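Local coordinates for protein HTH-type transcriptional repressor NemR (PDB 4YZE) that represses transcription of the nemRA-gloA operon by binding the NemR box, and takes part in the response to electrophiles and reactive chlorine species, at residues S106-V111 with A167-A172; D86-Y91 with Q163-L168. The protein carries 5 engineered substitutions. All blocks are in the same frame, centred on the assembly; numbering follows the deposited sequence.

Contact 1. Residues S106-V111 with A167-A172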
ATOM      1  N   SER A 106      -2.065   1.464  15.405  1.00102.23           N
ATOM      2  CA  SER A 106      -3.385   0.916  15.141  1.00103.57           C
ATOM      3  C   SER A 106      -3.512   0.711  13.640  1.00104.05           C
ATOM      4  O   SER A 106      -3.688   1.678  12.890  1.00108.26           O
ATOM      5  CB  SER A 106      -4.464   1.879  15.638  1.00105.53           C
ATOM      6  OG  SER A 106      -5.746   1.280  15.609  1.00107.10           O
ATOM      7  N   GLY A 107      -3.413  -0.541  13.201  1.00 95.05           N
ATOM      8  CA  GLY A 107      -3.400  -0.853  11.781  1.00 89.98           C
ATOM      9  C   GLY A 107      -4.631  -0.403  11.013  1.00 82.31           C
ATOM     10  O   GLY A 107      -5.585   0.129  11.582  1.00 86.83           O
ATOM     11  N   CYS A 108      -4.605  -0.612   9.704  1.00 72.93           N
ATOM     12  CA  CYS A 108      -5.761  -0.328   8.865  1.00 68.09           C
ATOM     13  C   CYS A 108      -6.163  -1.600   8.119  1.00 67.98           C
ATOM     14  O   CYS A 108      -5.309  -2.287   7.554  1.00 68.39           O
ATOM     15  CB  CYS A 108      -5.430   0.809   7.898  1.00 66.63           C
ATOM     16  SG  CYS A 108      -6.695   1.191   6.694  1.00 71.74           S
ATOM     17  N   LEU A 109      -7.457  -1.922   8.128  1.00 67.64           N
ATOM     18  CA  LEU A 109      -7.922  -3.202   7.585  1.00 56.52           C
ATOM     19  C   LEU A 109      -7.626  -3.348   6.100  1.00 51.75           C
ATOM     20  O   LEU A 109      -7.124  -4.389   5.671  1.00 48.88           O
ATOM     21  CB  LEU A 109      -9.413  -3.424   7.856  1.00 53.67           C
ATOM     22  CG  LEU A 109      -9.887  -4.889   7.775  1.00 55.34           C
ATOM     23  CD1 LEU A 109      -9.210  -5.748   8.836  1.00 46.55           C
ATOM     24  CD2 LEU A 109     -11.403  -5.023   7.899  1.00 52.44           C
ATOM     25  N   THR A 110      -7.928  -2.316   5.316  1.00 50.22           N
ATOM     26  CA  THR A 110      -7.668  -2.391   3.882  1.00 54.40           C
ATOM     27  C   THR A 110      -6.184  -2.633   3.643  1.00 53.52           C
ATOM     28  O   THR A 110      -5.800  -3.557   2.911  1.00 58.26           O
ATOM     29  CB  THR A 110      -8.157  -1.141   3.120  1.00 55.71           C
ATOM     30  OG1 THR A 110      -9.590  -1.103   3.137  1.00 52.68           O
ATOM     31  CG2 THR A 110      -7.702  -1.193   1.674  1.00 59.21           C
ATOM     32  N   VAL A 111      -5.359  -1.841   4.324  1.00 53.52           N
ATOM     33  CA  VAL A 111      -3.912  -1.947   4.193  1.00 54.77           C
ATOM     34  C   VAL A 111      -3.397  -3.335   4.556  1.00 57.99           C
ATOM     35  O   VAL A 111      -2.616  -3.926   3.808  1.00 60.90           O
ATOM     36  CB  VAL A 111      -3.189  -0.895   5.036  1.00 56.48           C
ATOM     37  CG1 VAL A 111      -1.711  -0.898   4.698  1.00 61.82           C
ATOM     38  CG2 VAL A 111      -3.768   0.481   4.770  1.00 67.53           C
ATOM     39  N   ALA A 167      -4.873   6.509  -3.675  1.00 28.25           N
ATOM     40  CA  ALA A 167      -3.639   5.741  -3.860  1.00 28.52           C
ATOM     41  C   ALA A 167      -2.556   6.324  -2.961  1.00 30.64           C
ATOM     42  O   ALA A 167      -1.789   5.596  -2.331  1.00 31.34           O
ATOM     43  CB  ALA A 167      -3.205   5.777  -5.286  1.00 26.58           C
ATOM     44  N   LEU A 168      -2.514   7.651  -2.875  1.00 30.85           N
ATOM     45  CA  LEU A 168      -1.491   8.315  -2.054  1.00 30.84           C
ATOM     46  C   LEU A 168      -1.637   7.964  -0.573  1.00 25.55           C
ATOM     47  O   LEU A 168      -0.648   7.665   0.121  1.00 26.03           O
ATOM     48  CB  LEU A 168      -1.591   9.833  -2.236  1.00 33.75           C
ATOM     49  CG  LEU A 168      -0.415  10.793  -2.042  1.00 41.28           C
ATOM     50  CD1 LEU A 168      -0.895  12.140  -1.499  1.00 38.68           C
ATOM     51  CD2 LEU A 168       0.691  10.257  -1.196  1.00 30.86           C
ATOM     52  N   TRP A 169      -2.869   8.048  -0.088  1.00 26.96           N
ATOM     53  CA  TRP A 169      -3.207   7.705   1.292  1.00 31.33           C
ATOM     54  C   TRP A 169      -2.819   6.259   1.625  1.00 34.37           C
ATOM     55  O   TRP A 169      -2.279   5.976   2.695  1.00 29.07           O
ATOM     56  CB  TRP A 169      -4.721   7.895   1.464  1.00 27.52           C
ATOM     57  CG  TRP A 169      -5.288   7.473   2.786  1.00 41.15           C
ATOM     58  CD1 TRP A 169      -5.439   8.248   3.902  1.00 42.96           C
ATOM     59  CD2 TRP A 169      -5.825   6.179   3.122  1.00 44.41           C
ATOM     60  NE1 TRP A 169      -6.021   7.513   4.911  1.00 44.27           N
ATOM     61  CE2 TRP A 169      -6.264   6.242   4.460  1.00 42.15           C
ATOM     62  CE3 TRP A 169      -5.976   4.979   2.420  1.00 51.13           C
ATOM     63  CZ2 TRP A 169      -6.842   5.140   5.118  1.00 44.97           C
ATOM     64  CZ3 TRP A 169      -6.547   3.886   3.075  1.00 52.73           C
ATOM     65  CH2 TRP A 169      -6.972   3.979   4.411  1.00 41.83           C
ATOM     66  N   LEU A 170      -3.097   5.357   0.689  1.00 32.55           N
ATOM     67  CA  LEU A 170      -2.815   3.929   0.836  1.00 28.22           C
ATOM     68  C   LEU A 170      -1.308   3.709   0.905  1.00 32.02           C
ATOM     69  O   LEU A 170      -0.795   3.042   1.822  1.00 28.22           O
ATOM     70  CB  LEU A 170      -3.452   3.161  -0.361  1.00 26.53           C
ATOM     71  CG  LEU A 170      -4.424   2.003  -0.119  1.00 57.84           C
ATOM     72  CD1 LEU A 170      -4.809   1.347  -1.441  1.00 61.18           C
ATOM     73  CD2 LEU A 170      -3.842   0.953   0.816  1.00 54.36           C
ATOM     74  N   GLY A 171      -0.577   4.306  -0.033  1.00 29.61           N
ATOM     75  CA  GLY A 171       0.863   4.073  -0.096  1.00 27.82           C
ATOM     76  C   GLY A 171       1.579   4.709   1.086  1.00 34.53           C
ATOM     77  O   GLY A 171       2.578   4.187   1.614  1.00 29.15           O
ATOM     78  N   ALA A 172       1.058   5.836   1.542  1.00 24.60           N
ATOM     79  CA  ALA A 172       1.737   6.540   2.623  1.00 24.68           C
ATOM     80  C   ALA A 172       1.561   5.765   3.910  1.00 26.86           C
ATOM     81  O   ALA A 172       2.480   5.702   4.727  1.00 26.45           O
ATOM     82  CB  ALA A 172       1.212   7.993   2.782  1.00 24.50           C
TER
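Cys108 and Trp169 make the sulfur-aromatic part of this contact. The thiol SG of Cys108 lies 3.6 Å from CH2 of Trp169, at the outer end of the six-membered ring. Cys108 SG is 4.9 Å from the centroid of the six-membered ring of Trp169 and 69° off its normal, so the approach is oblique, neither over the face nor squarely at the edge. Cys108 is the N-cap residue of helix 109-114, and its sulfur is set anti to the backbone N (chi1 175°), which carries SG across to the indole. Trp169 also has its CG anti to its own N, extending the ring from helix 158-179 toward the cysteine. The rotation of the indole is further defined by a hydrogen bond from NE1 to Thr95 OG1 and by stacking with Tyr91.

Apolar contacts form the second group. Val111 CG2 and Leu170 CD2 are 4.0 Å apart, the two side chains sliding past each other in opposite directions. Thr110 CG2 comes more loosely to the same Leu170 CD2, at 4.5 Å, while its OG1 is hydrogen-bonded to Tyr66 OH. Backbones come nearest at Val111 and Leu170, whose CA atoms are 6.9 Å apart. Leu170 also packs on Leu174 of the second subunit, so this patch adjoins the dimer interface.

No hydrogen bond crosses between the segments. Between them the thiol of Cys108, the residue central to the response to reactive chlorine species, meets Trp169 by van der Waals and sulfur-aromatic contact alone. Cys108 is partly exposed, whereas Trp169 is buried. With SG so close to CH2, a change at the sulfur could alter its packing against the indole, which helix 158-179 carries.

Contact 2. Residues D86-Y91 with Q163-L168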
ATOM      1  N   ASP A  86     -11.005  22.327   3.361  1.00 45.44           N
ATOM      2  CA  ASP A  86     -10.728  22.005   4.761  1.00 47.91           C
ATOM      3  C   ASP A  86     -11.089  20.556   5.080  1.00 44.27           C
ATOM      4  O   ASP A  86     -10.379  19.864   5.821  1.00 44.75           O
ATOM      5  CB  ASP A  86     -11.524  22.917   5.693  1.00 56.41           C
ATOM      6  CG  ASP A  86     -11.183  24.387   5.518  1.00 65.79           C
ATOM      7  OD1 ASP A  86     -10.033  24.709   5.133  1.00 62.29           O
ATOM      8  OD2 ASP A  86     -12.076  25.223   5.790  1.00 74.86           O
ATOM      9  N   ARG A  87     -12.208  20.102   4.532  1.00 45.35           N
ATOM     10  CA  ARG A  87     -12.685  18.758   4.827  1.00 52.23           C
ATOM     11  C   ARG A  87     -11.786  17.698   4.204  1.00 46.30           C
ATOM     12  O   ARG A  87     -11.468  16.698   4.830  1.00 46.92           O
ATOM     13  CB  ARG A  87     -14.136  18.600   4.378  1.00 55.90           C
ATOM     14  CG  ARG A  87     -15.087  19.479   5.179  1.00 61.46           C
ATOM     15  CD  ARG A  87     -16.461  19.506   4.538  1.00 65.52           C
ATOM     16  NE  ARG A  87     -17.192  20.722   4.875  1.00 75.89           N
ATOM     17  CZ  ARG A  87     -18.480  20.922   4.613  1.00 76.27           C
ATOM     18  NH1 ARG A  87     -19.192  19.977   4.012  1.00 69.14           N
ATOM     19  NH2 ARG A  87     -19.054  22.066   4.960  1.00 80.78           N
ATOM     20  N   ILE A  88     -11.354  17.936   2.976  1.00 44.35           N
ATOM     21  CA  ILE A  88     -10.406  17.033   2.348  1.00 48.29           C
ATOM     22  C   ILE A  88      -9.094  16.952   3.132  1.00 52.07           C
ATOM     23  O   ILE A  88      -8.583  15.846   3.363  1.00 48.75           O
ATOM     24  CB  ILE A  88     -10.176  17.405   0.888  1.00 47.64           C
ATOM     25  CG1 ILE A  88     -11.421  17.036   0.089  1.00 40.68           C
ATOM     26  CG2 ILE A  88      -8.971  16.672   0.322  1.00 50.15           C
ATOM     27  CD1 ILE A  88     -11.448  17.609  -1.307  1.00 37.45           C
ATOM     28  N   LEU A  89      -8.562  18.097   3.570  1.00 41.61           N
ATOM     29  CA  LEU A  89      -7.338  18.079   4.351  1.00 45.22           C
ATOM     30  C   LEU A  89      -7.549  17.297   5.648  1.00 46.16           C
ATOM     31  O   LEU A  89      -6.631  16.639   6.141  1.00 45.52           O
ATOM     32  CB  LEU A  89      -6.849  19.498   4.653  1.00 50.21           C
ATOM     33  CG  LEU A  89      -6.513  20.332   3.418  1.00 51.50           C
ATOM     34  CD1 LEU A  89      -5.944  21.678   3.806  1.00 54.46           C
ATOM     35  CD2 LEU A  89      -5.551  19.603   2.501  1.00 54.38           C
ATOM     36  N   ALA A  90      -8.762  17.364   6.192  1.00 44.95           N
ATOM     37  CA  ALA A  90      -9.055  16.711   7.460  1.00 50.78           C
ATOM     38  C   ALA A  90      -8.972  15.178   7.322  1.00 53.16           C
ATOM     39  O   ALA A  90      -8.619  14.473   8.271  1.00 48.56           O
ATOM     40  CB  ALA A  90     -10.415  17.152   7.978  1.00 42.86           C
ATOM     41  N   TYR A  91      -9.302  14.686   6.131  1.00 50.93           N
ATOM     42  CA  TYR A  91      -9.186  13.275   5.800  1.00 53.68           C
ATOM     43  C   TYR A  91      -7.757  12.834   6.022  1.00 51.05           C
ATOM     44  O   TYR A  91      -7.515  11.812   6.664  1.00 47.79           O
ATOM     45  CB  TYR A  91      -9.611  13.057   4.346  1.00 50.69           C
ATOM     46  CG  TYR A  91      -9.335  11.694   3.722  1.00 51.58           C
ATOM     47  CD1 TYR A  91      -9.998  10.548   4.156  1.00 43.39           C
ATOM     48  CD2 TYR A  91      -8.468  11.577   2.637  1.00 54.91           C
ATOM     49  CE1 TYR A  91      -9.768   9.308   3.547  1.00 48.36           C
ATOM     50  CE2 TYR A  91      -8.225  10.362   2.030  1.00 50.83           C
ATOM     51  CZ  TYR A  91      -8.877   9.224   2.480  1.00 53.10           C
ATOM     52  OH  TYR A  91      -8.626   8.011   1.848  1.00 43.00           O
ATOM     53  N   GLN A 163      -8.745   9.386  -7.181  1.00 34.95           N
ATOM     54  CA  GLN A 163      -8.107   8.076  -7.165  1.00 37.05           C
ATOM     55  C   GLN A 163      -6.653   8.199  -6.749  1.00 35.67           C
ATOM     56  O   GLN A 163      -6.108   7.354  -6.027  1.00 32.66           O
ATOM     57  CB  GLN A 163      -8.236   7.428  -8.547  1.00 30.45           C
ATOM     58  CG  GLN A 163      -9.664   7.010  -8.831  1.00 37.11           C
ATOM     59  CD  GLN A 163      -9.906   6.548 -10.259  1.00 54.39           C
ATOM     60  OE1 GLN A 163     -10.984   6.040 -10.573  1.00 59.59           O
ATOM     61  NE2 GLN A 163      -8.911   6.717 -11.126  1.00 54.51           N
ATOM     62  N   VAL A 164      -6.023   9.265  -7.215  1.00 27.99           N
ATOM     63  CA  VAL A 164      -4.659   9.588  -6.820  1.00 27.30           C
ATOM     64  C   VAL A 164      -4.596   9.841  -5.329  1.00 26.33           C
ATOM     65  O   VAL A 164      -3.672   9.385  -4.679  1.00 31.07           O
ATOM     66  CB  VAL A 164      -4.148  10.840  -7.573  1.00 41.53           C
ATOM     67  CG1 VAL A 164      -2.882  11.433  -6.909  1.00 33.70           C
ATOM     68  CG2 VAL A 164      -3.893  10.495  -9.028  1.00 42.48           C
ATOM     69  N   LEU A 165      -5.562  10.587  -4.798  1.00 27.16           N
ATOM     70  CA  LEU A 165      -5.588  10.893  -3.364  1.00 28.70           C
ATOM     71  C   LEU A 165      -5.703   9.606  -2.549  1.00 28.45           C
ATOM     72  O   LEU A 165      -5.067   9.448  -1.492  1.00 26.17           O
ATOM     73  CB  LEU A 165      -6.759  11.813  -3.022  1.00 29.07           C
ATOM     74  CG  LEU A 165      -6.736  13.283  -3.466  1.00 38.74           C
ATOM     75  CD1 LEU A 165      -8.024  13.967  -3.047  1.00 34.62           C
ATOM     76  CD2 LEU A 165      -5.542  14.037  -2.880  1.00 38.09           C
ATOM     77  N   TYR A 166      -6.521   8.685  -3.037  1.00 26.16           N
ATOM     78  CA  TYR A 166      -6.700   7.410  -2.342  1.00 26.32           C
ATOM     79  C   TYR A 166      -5.432   6.582  -2.469  1.00 25.87           C
ATOM     80  O   TYR A 166      -4.950   6.028  -1.485  1.00 25.66           O
ATOM     81  CB  TYR A 166      -7.923   6.660  -2.883  1.00 28.47           C
ATOM     82  CG  TYR A 166      -8.152   5.351  -2.164  1.00 34.80           C
ATOM     83  CD1 TYR A 166      -8.674   5.328  -0.878  1.00 37.30           C
ATOM     84  CD2 TYR A 166      -7.814   4.144  -2.751  1.00 38.92           C
ATOM     85  CE1 TYR A 166      -8.878   4.140  -0.200  1.00 36.38           C
ATOM     86  CE2 TYR A 166      -8.017   2.930  -2.077  1.00 42.18           C
ATOM     87  CZ  TYR A 166      -8.548   2.941  -0.804  1.00 40.48           C
ATOM     88  OH  TYR A 166      -8.746   1.758  -0.120  1.00 42.28           O
ATOM     89  N   ALA A 167      -4.873   6.509  -3.675  1.00 28.25           N
ATOM     90  CA  ALA A 167      -3.639   5.741  -3.860  1.00 28.52           C
ATOM     91  C   ALA A 167      -2.556   6.324  -2.961  1.00 30.64           C
ATOM     92  O   ALA A 167      -1.789   5.596  -2.331  1.00 31.34           O
ATOM     93  CB  ALA A 167      -3.205   5.777  -5.286  1.00 26.58           C
ATOM     94  N   LEU A 168      -2.514   7.651  -2.875  1.00 30.85           N
ATOM     95  CA  LEU A 168      -1.491   8.315  -2.054  1.00 30.84           C
ATOM     96  C   LEU A 168      -1.637   7.964  -0.573  1.00 25.55           C
ATOM     97  O   LEU A 168      -0.648   7.665   0.121  1.00 26.03           O
ATOM     98  CB  LEU A 168      -1.591   9.833  -2.236  1.00 33.75           C
ATOM     99  CG  LEU A 168      -0.415  10.793  -2.042  1.00 41.28           C
ATOM    100  CD1 LEU A 168      -0.895  12.140  -1.499  1.00 38.68           C
ATOM    101  CD2 LEU A 168       0.691  10.257  -1.196  1.00 30.86           C
TER
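Within the mainly helical C-terminal domain of this TetR-family repressor, helices 84-97 and 158-179 face each other through Tyr91 with Tyr166 and Ile88 with Leu165. The backbones stay well apart, with the CA atoms of Ile88 and Leu165 9.7 Å from each other; the side chains span the gap, the hydroxyl of Tyr91 extending to Tyr166. Tyr91 OH comes to 3.8 Å from CD1 of Tyr166, arriving at the edge of that ring and near its plane. The long axes of the two rings (CG to CZ) diverge by about 59°, while their planes are inclined by only about 22°. Tyr91 CG is anti to the backbone N (chi1 170°), which sends the ring out across the interval.

Beside this pair, Ile88 CG2 meets Leu165 CD1 at 4.4 Å, a looser apolar touch between side chains that both leave their helices toward the opposite segment. Tyr166 is packed by Ile136 of helix 122-148.

No hydrogen bond links the two segments. They touch by van der Waals contact, the long edge approach of the Tyr91 hydroxyl being at most weakly polar; the helix pair gains a hydrogen bond from neighbouring Tyr92, whose OH pairs with the backbone O of Leu165.

Overall arrangement
Both contacts are buried in the C-terminal domain and draw on helix 158-179, sharing Ala167 and Leu168, with their centres about 12 Å apart. The centre of contact 1 lies about 7 Å from the centre of the chain, that of contact 2 about 12 Å, yet contact 1 includes the partly exposed redox-responsive cysteine. Near the chain centre, contact 1 pairs a thiol with an indole, from a loop and the start of a short helix; contact 2 is a hydroxyl-to-ring-edge and aliphatic contact between two regular helices. They meet where Tyr91 OH comes 3.5 Å from Trp169 CG, and again at Thr110 CG2 and Tyr166 OH, 3.6 Å apart. Each also touches the second subunit.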